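Local atomic coordinates of capsid protein (Macrobrachium rosenbergii nodavirus, PDB entry 5YKU), a protein that forms the protruding P-domain of the nodavirus capsid, which probably builds the dimeric spikes on the outside of the virus particle. Residues 7-12 with 120-125; 17-22 with 113-118. All coordinates share one frame; numbering follows the deposited sequence.

Both contacts join the same two antiparallel strands, 10-18 and 114-121, the first and last strands of an all-beta domain. Contact 1 (7-12 with 120-125) ties the two ends of the chain together at the surface, its centre about 21 Å from the centre of the chain. Contact 2 (17-22 with 113-118) is nested inside the loop that contact 1 closes, its centre about 5 Å from that of the chain. The contact centres are about 23 Å apart. They meet where Tyr11 CD1 packs on Ile118 CG2 at 4.0 Å. The strand pair thus runs from the exposed chain ends to the aromatic interior of the P-domain and brings both termini to one end of it.

Contact 1. Residues 7-12 with 120-125; sequences SQLTYN and AIVGNN
Leu9 packs on Val122 and Ala120. Its CG stands anti to the backbone N (chi1 166°), and CD1 reaches across to 120-122. There CD1 lies 3.8 Å from Val122 CB and 4.0 Å from Ala120 CB. Tyr11 adds a looser touch on the same face, with CD1 4.2 Å from Ala120 CA. On the face of Thr10 and Ile121, the end of the isoleucine, CD1, rests against Asn12 CB at 3.8 Å.

The backbone bonds are unequal. Ile121 N donates to Thr10 O at 2.8 Å, while the return bond from Thr10 N to Ile121 O is weak at 3.4 Å. A water fills in beside this weak bond. It donates to Gln8 O and to Ile121 O, and accepts from Thr10 OG1 at 2.7 Å. The water thereby joins the Thr10 hydroxyl and Gln8 O to Ile121 O on the solvent side, where Gln8 and Thr10 are exposed. The chain then turns back through a type II' turn, Val122 to Asn125. Asn125 N closes the turn on Val122 O. Asn125 ND2 also bonds to Ala120 O, nearly straight at 171°.

Within this chain, strand 10-18 is an outermost strand of the sheet, and strand 114-121 separates it from strand 41-47.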
loop_
_atom_site.group_PDB
_atom_site.type_symbol
_atom_site.label_atom_id
_atom_site.label_comp_id
_atom_site.label_asym_id
_atom_site.label_seq_id
_atom_site.Cartn_x
_atom_site.Cartn_y
_atom_site.Cartn_z
ATOM N N SER A 7 18.924 12.387 17.221
ATOM C CA SER A 7 18.632 13.786 17.089
ATOM C C SER A 7 18.510 14.206 15.586
ATOM O O SER A 7 18.044 15.304 15.316
ATOM C CB SER A 7 19.779 14.538 17.811
ATOM O OG SER A 7 20.947 14.278 16.999
ATOM N N GLN A 8 18.965 13.324 14.671
ATOM C CA GLN A 8 18.916 13.666 13.252
ATOM C C GLN A 8 17.773 12.918 12.532
ATOM O O GLN A 8 17.773 12.873 11.341
ATOM C CB GLN A 8 20.214 13.324 12.594
ATOM C CG GLN A 8 21.461 14.088 13.179
ATOM C CD GLN A 8 21.216 15.581 13.320
ATOM O OE1 GLN A 8 20.997 16.275 12.308
ATOM N NE2 GLN A 8 21.184 16.076 14.558
ATOM N N LEU A 9 16.843 12.353 13.313
ATOM C CA LEU A 9 15.635 11.668 12.725
ATOM C C LEU A 9 15.017 12.591 11.667
ATOM O O LEU A 9 14.801 13.740 11.833
ATOM C CB LEU A 9 14.615 11.434 13.846
ATOM C CG LEU A 9 13.196 11.051 13.375
ATOM C CD1 LEU A 9 13.128 9.709 12.799
ATOM C CD2 LEU A 9 12.276 11.156 14.609
ATOM N N THR A 10 14.709 11.949 10.545
ATOM C CA THR A 10 13.875 12.516 9.475
ATOM C C THR A 10 13.001 11.408 8.936
ATOM O O THR A 10 13.201 10.239 9.254
ATOM C CB THR A 10 14.718 13.109 8.319
ATOM O OG1 THR A 10 15.463 12.068 7.707
ATOM C CG2 THR A 10 15.687 14.218 8.817
ATOM N N TYR A 11 12.086 11.768 8.087
ATOM C CA TYR A 11 11.280 10.788 7.334
ATOM C C TYR A 11 11.507 10.930 5.886
ATOM O O TYR A 11 11.689 12.028 5.366
ATOM C CB TYR A 11 9.778 11.086 7.629
ATOM C CG TYR A 11 9.347 11.032 9.073
ATOM C CD1 TYR A 11 8.862 9.860 9.682
ATOM C CD2 TYR A 11 9.419 12.158 9.864
ATOM C CE1 TYR A 11 8.421 9.868 11.019
ATOM C CE2 TYR A 11 9.007 12.173 11.173
ATOM C CZ TYR A 11 8.495 11.064 11.708
ATOM O OH TYR A 11 8.055 11.070 13.018
ATOM N N ASN A 12 11.336 9.845 5.165
ATOM C CA ASN A 12 11.206 9.841 3.744
ATOM C C ASN A 12 9.772 9.347 3.474
ATOM O O ASN A 12 9.478 8.175 3.796
ATOM C CB ASN A 12 12.292 8.979 3.086
ATOM C CG ASN A 12 12.178 9.001 1.587
ATOM O OD1 ASN A 12 11.128 8.849 0.989
ATOM N ND2 ASN A 12 13.290 9.207 0.951
ATOM N N ALA A 120 11.018 6.157 8.613
ATOM C CA ALA A 120 11.866 6.937 9.567
ATOM C C ALA A 120 13.345 6.581 9.281
ATOM O O ALA A 120 13.729 5.415 9.349
ATOM C CB ALA A 120 11.511 6.565 10.997
ATOM N N ILE A 121 14.102 7.608 8.938
ATOM C CA ILE A 121 15.538 7.472 8.696
ATOM C C ILE A 121 16.277 7.758 10.023
ATOM O O ILE A 121 16.385 8.939 10.378
ATOM C CB ILE A 121 15.972 8.338 7.542
ATOM C CG1 ILE A 121 15.219 7.854 6.276
ATOM C CG2 ILE A 121 17.498 8.132 7.341
ATOM C CD1 ILE A 121 15.512 8.660 5.042
ATOM N N VAL A 122 16.595 6.727 10.715
ATOM C CA VAL A 122 17.167 6.834 12.078
ATOM C C VAL A 122 17.786 5.528 12.393
ATOM O O VAL A 122 17.361 4.476 11.885
ATOM C CB VAL A 122 16.049 7.221 13.064
ATOM C CG1 VAL A 122 15.027 6.086 13.231
ATOM C CG2 VAL A 122 16.679 7.623 14.432
ATOM N N GLY A 123 18.892 5.532 13.137
ATOM C CA GLY A 123 19.619 4.301 13.336
ATOM C C GLY A 123 20.060 3.653 12.031
ATOM O O GLY A 123 20.543 4.309 11.150
ATOM N N ASN A 124 19.801 2.388 11.913
ATOM C CA ASN A 124 19.945 1.677 10.671
ATOM C C ASN A 124 18.642 1.425 9.882
ATOM O O ASN A 124 18.618 0.709 8.894
ATOM C CB ASN A 124 20.626 0.350 10.947
ATOM C CG ASN A 124 22.051 0.557 11.419
ATOM O OD1 ASN A 124 22.828 1.276 10.799
ATOM N ND2 ASN A 124 22.324 -0.034 12.507
ATOM N N ASN A 125 17.587 2.083 10.309
ATOM C CA ASN A 125 16.280 1.925 9.610
ATOM C C ASN A 125 16.197 2.610 8.299
ATOM O O ASN A 125 16.865 3.686 8.177
ATOM C CB ASN A 125 15.156 2.537 10.463
ATOM C CG ASN A 125 13.825 1.877 10.065
ATOM O OD1 ASN A 125 13.668 0.691 10.240
ATOM N ND2 ASN A 125 12.925 2.662 9.525
HETATM O O HOH W 1 17.550 11.192 9.232
#

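Contact 2. Residues 17-22 with 113-118; sequences GNWVPP and YQYRII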
loop_
_atom_site.group_PDB
_atom_site.type_symbol
_atom_site.label_atom_id
_atom_site.label_comp_id
_atom_site.label_asym_id
_atom_site.label_seq_id
_atom_site.Cartn_x
_atom_site.Cartn_y
_atom_site.Cartn_z
ATOM N N GLY A 17 3.732 4.311 -5.206
ATOM C CA GLY A 17 3.535 3.325 -6.190
ATOM C C GLY A 17 2.108 2.965 -6.407
ATOM O O GLY A 17 1.181 3.491 -5.792
ATOM N N ASN A 18 1.866 2.107 -7.381
ATOM C CA ASN A 18 0.559 1.651 -7.812
ATOM C C ASN A 18 0.348 0.227 -7.455
ATOM O O ASN A 18 1.219 -0.635 -7.610
ATOM C CB ASN A 18 0.459 1.795 -9.333
ATOM C CG ASN A 18 0.474 3.192 -9.767
ATOM O OD1 ASN A 18 0.043 4.127 -9.125
ATOM N ND2 ASN A 18 0.921 3.387 -11.017
ATOM N N TRP A 19 -0.837 -0.071 -6.956
ATOM C CA TRP A 19 -1.300 -1.443 -6.839
ATOM C C TRP A 19 -1.743 -1.954 -8.202
ATOM O O TRP A 19 -2.506 -1.272 -8.895
ATOM C CB TRP A 19 -2.512 -1.504 -5.864
ATOM C CG TRP A 19 -2.204 -1.073 -4.479
ATOM C CD1 TRP A 19 -2.716 0.029 -3.851
ATOM C CD2 TRP A 19 -1.315 -1.679 -3.540
ATOM N NE1 TRP A 19 -2.220 0.130 -2.588
ATOM C CE2 TRP A 19 -1.340 -0.903 -2.345
ATOM C CE3 TRP A 19 -0.458 -2.780 -3.588
ATOM C CZ2 TRP A 19 -0.609 -1.226 -1.224
ATOM C CZ3 TRP A 19 0.263 -3.109 -2.471
ATOM C CH2 TRP A 19 0.175 -2.378 -1.278
ATOM N N VAL A 20 -1.246 -3.111 -8.596
ATOM C CA VAL A 20 -1.651 -3.668 -9.874
ATOM C C VAL A 20 -3.186 -3.806 -9.948
ATOM O O VAL A 20 -3.733 -4.395 -9.005
ATOM C CB VAL A 20 -0.969 -5.007 -10.025
ATOM C CG1 VAL A 20 -1.435 -5.704 -11.319
ATOM C CG2 VAL A 20 0.565 -4.901 -10.086
ATOM N N PRO A 21 -3.833 -3.335 -10.979
ATOM C CA PRO A 21 -5.296 -3.492 -11.060
ATOM C C PRO A 21 -5.735 -4.919 -11.264
ATOM O O PRO A 21 -4.998 -5.742 -11.829
ATOM C CB PRO A 21 -5.683 -2.636 -12.197
ATOM C CG PRO A 21 -4.547 -1.647 -12.400
ATOM C CD PRO A 21 -3.343 -2.453 -12.040
ATOM N N PRO A 22 -6.903 -5.259 -10.813
ATOM C CA PRO A 22 -7.465 -6.576 -11.085
ATOM C C PRO A 22 -7.837 -6.679 -12.551
ATOM O O PRO A 22 -7.990 -5.749 -13.287
ATOM C CB PRO A 22 -8.785 -6.595 -10.225
ATOM C CG PRO A 22 -9.197 -5.194 -10.173
ATOM C CD PRO A 22 -7.891 -4.367 -10.134
ATOM N N TYR A 113 -5.141 1.891 -7.835
ATOM C CA TYR A 113 -5.088 2.589 -6.557
ATOM C C TYR A 113 -3.643 2.749 -6.183
ATOM O O TYR A 113 -2.723 2.059 -6.708
ATOM C CB TYR A 113 -5.914 1.832 -5.535
ATOM C CG TYR A 113 -7.415 2.015 -5.769
ATOM C CD1 TYR A 113 -7.951 3.304 -5.705
ATOM C CD2 TYR A 113 -8.257 0.972 -5.994
ATOM C CE1 TYR A 113 -9.341 3.545 -5.891
ATOM C CE2 TYR A 113 -9.645 1.173 -6.191
ATOM C CZ TYR A 113 -10.144 2.463 -6.151
ATOM O OH TYR A 113 -11.470 2.726 -6.320
ATOM N N GLN A 114 -3.369 3.688 -5.263
ATOM C CA GLN A 114 -2.033 4.314 -5.073
ATOM C C GLN A 114 -1.643 4.306 -3.634
ATOM O O GLN A 114 -2.462 4.480 -2.735
ATOM C CB GLN A 114 -2.124 5.754 -5.580
ATOM C CG GLN A 114 -2.471 5.842 -7.098
ATOM C CD GLN A 114 -3.152 7.126 -7.422
ATOM O OE1 GLN A 114 -4.206 7.490 -6.850
ATOM N NE2 GLN A 114 -2.658 7.873 -8.379
ATOM N N TYR A 115 -0.371 4.118 -3.371
ATOM C CA TYR A 115 0.158 4.021 -2.048
ATOM C C TYR A 115 1.408 4.848 -1.861
ATOM O O TYR A 115 2.119 5.194 -2.806
ATOM C CB TYR A 115 0.425 2.547 -1.658
ATOM C CG TYR A 115 1.584 1.932 -2.392
ATOM C CD1 TYR A 115 2.898 2.203 -2.062
ATOM C CD2 TYR A 115 1.343 1.004 -3.414
ATOM C CE1 TYR A 115 3.931 1.523 -2.764
ATOM C CE2 TYR A 115 2.324 0.442 -4.145
ATOM C CZ TYR A 115 3.624 0.688 -3.786
ATOM O OH TYR A 115 4.654 0.083 -4.536
ATOM N N ARG A 116 1.659 5.231 -0.589
ATOM C CA ARG A 116 2.832 6.019 -0.141
ATOM C C ARG A 116 3.486 5.275 0.991
ATOM O O ARG A 116 2.794 4.909 1.953
ATOM C CB ARG A 116 2.384 7.408 0.247
ATOM C CG ARG A 116 3.553 8.270 0.728
ATOM C CD ARG A 116 3.052 9.662 1.178
ATOM N NE ARG A 116 2.284 10.344 0.163
ATOM C CZ ARG A 116 2.746 10.892 -0.932
ATOM N NH1 ARG A 116 4.026 10.993 -1.170
ATOM N NH2 ARG A 116 1.853 11.460 -1.753
ATOM N N ILE A 117 4.767 5.109 0.915
ATOM C CA ILE A 117 5.529 4.457 2.002
ATOM C C ILE A 117 6.293 5.469 2.757
ATOM O O ILE A 117 6.933 6.400 2.172
ATOM C CB ILE A 117 6.444 3.366 1.443
ATOM C CG1 ILE A 117 5.574 2.209 0.927
ATOM C CG2 ILE A 117 7.431 2.882 2.522
ATOM C CD1 ILE A 117 6.281 1.081 0.243
ATOM N N ILE A 118 6.144 5.445 4.076
ATOM C CA ILE A 118 6.803 6.344 5.009
ATOM C C ILE A 118 7.878 5.583 5.738
ATOM O O ILE A 118 7.610 4.505 6.379
ATOM C CB ILE A 118 5.877 6.980 5.994
ATOM C CG1 ILE A 118 4.853 7.800 5.199
ATOM C CG2 ILE A 118 6.601 7.861 6.985
ATOM C CD1 ILE A 118 3.675 8.170 6.020
HETATM O O HOH W 2 4.054 -0.734 -7.005
HETATM O O HOH W 3 -1.189 6.191 -10.404
HETATM O O HOH W 4 -5.197 -1.051 -8.259
#
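Three backbone hydrogen bonds hold Gly17-Trp19 to Tyr113-Tyr115. Gly17 and Tyr115 form a hydrogen-bonded antiparallel pair: Gly17 N donates to Tyr115 O, and Tyr115 N to Gly17 O at 2.9 Å. Trp19 N then donates to Tyr113 O at 2.9 Å.

The aromatic contacts lie on the face of Tyr115. The Tyr115 ring lies flat against Gly17. Its CG sits between the backbone N and the carbonyl carbon (chi1 71°), and this turns the ring across to the neighbouring strand. Gly17 CA stands over the ring face in a CH-pi contact, 3.8 Å from the centroid. One atom of the tyrosine ring, CD2, sits over the middle of one indole face, 3.5 Å from Trp19 CE2. The two ring planes are inclined at 49°, so the pair is oblique. Trp19 CD1 also packs on Tyr113 CB at 4.0 Å.

Waters bridge the polar groups. Asn18 and Gln114 lie side by side on the other face of the sheet. One water donates to Asn18 OD1 and accepts from Gln114 NE2, while Gln114 OE1 takes the backbone N of Asp49. A second water donates to Asn18 O and lies 2.7 Å from Tyr115 OH. A third links Trp19 O with Tyr113 N.

The indole packs inward on Gln31 and Leu100 of strands 26-33 and 96-104, and its NE1 bonds to Tyr74 OH. Tyr115 touches Ile33. Trp19 and Tyr115 thus meet strands from the far end of the sheet order, and the Tyr113 ring stacks with that of Tyr74.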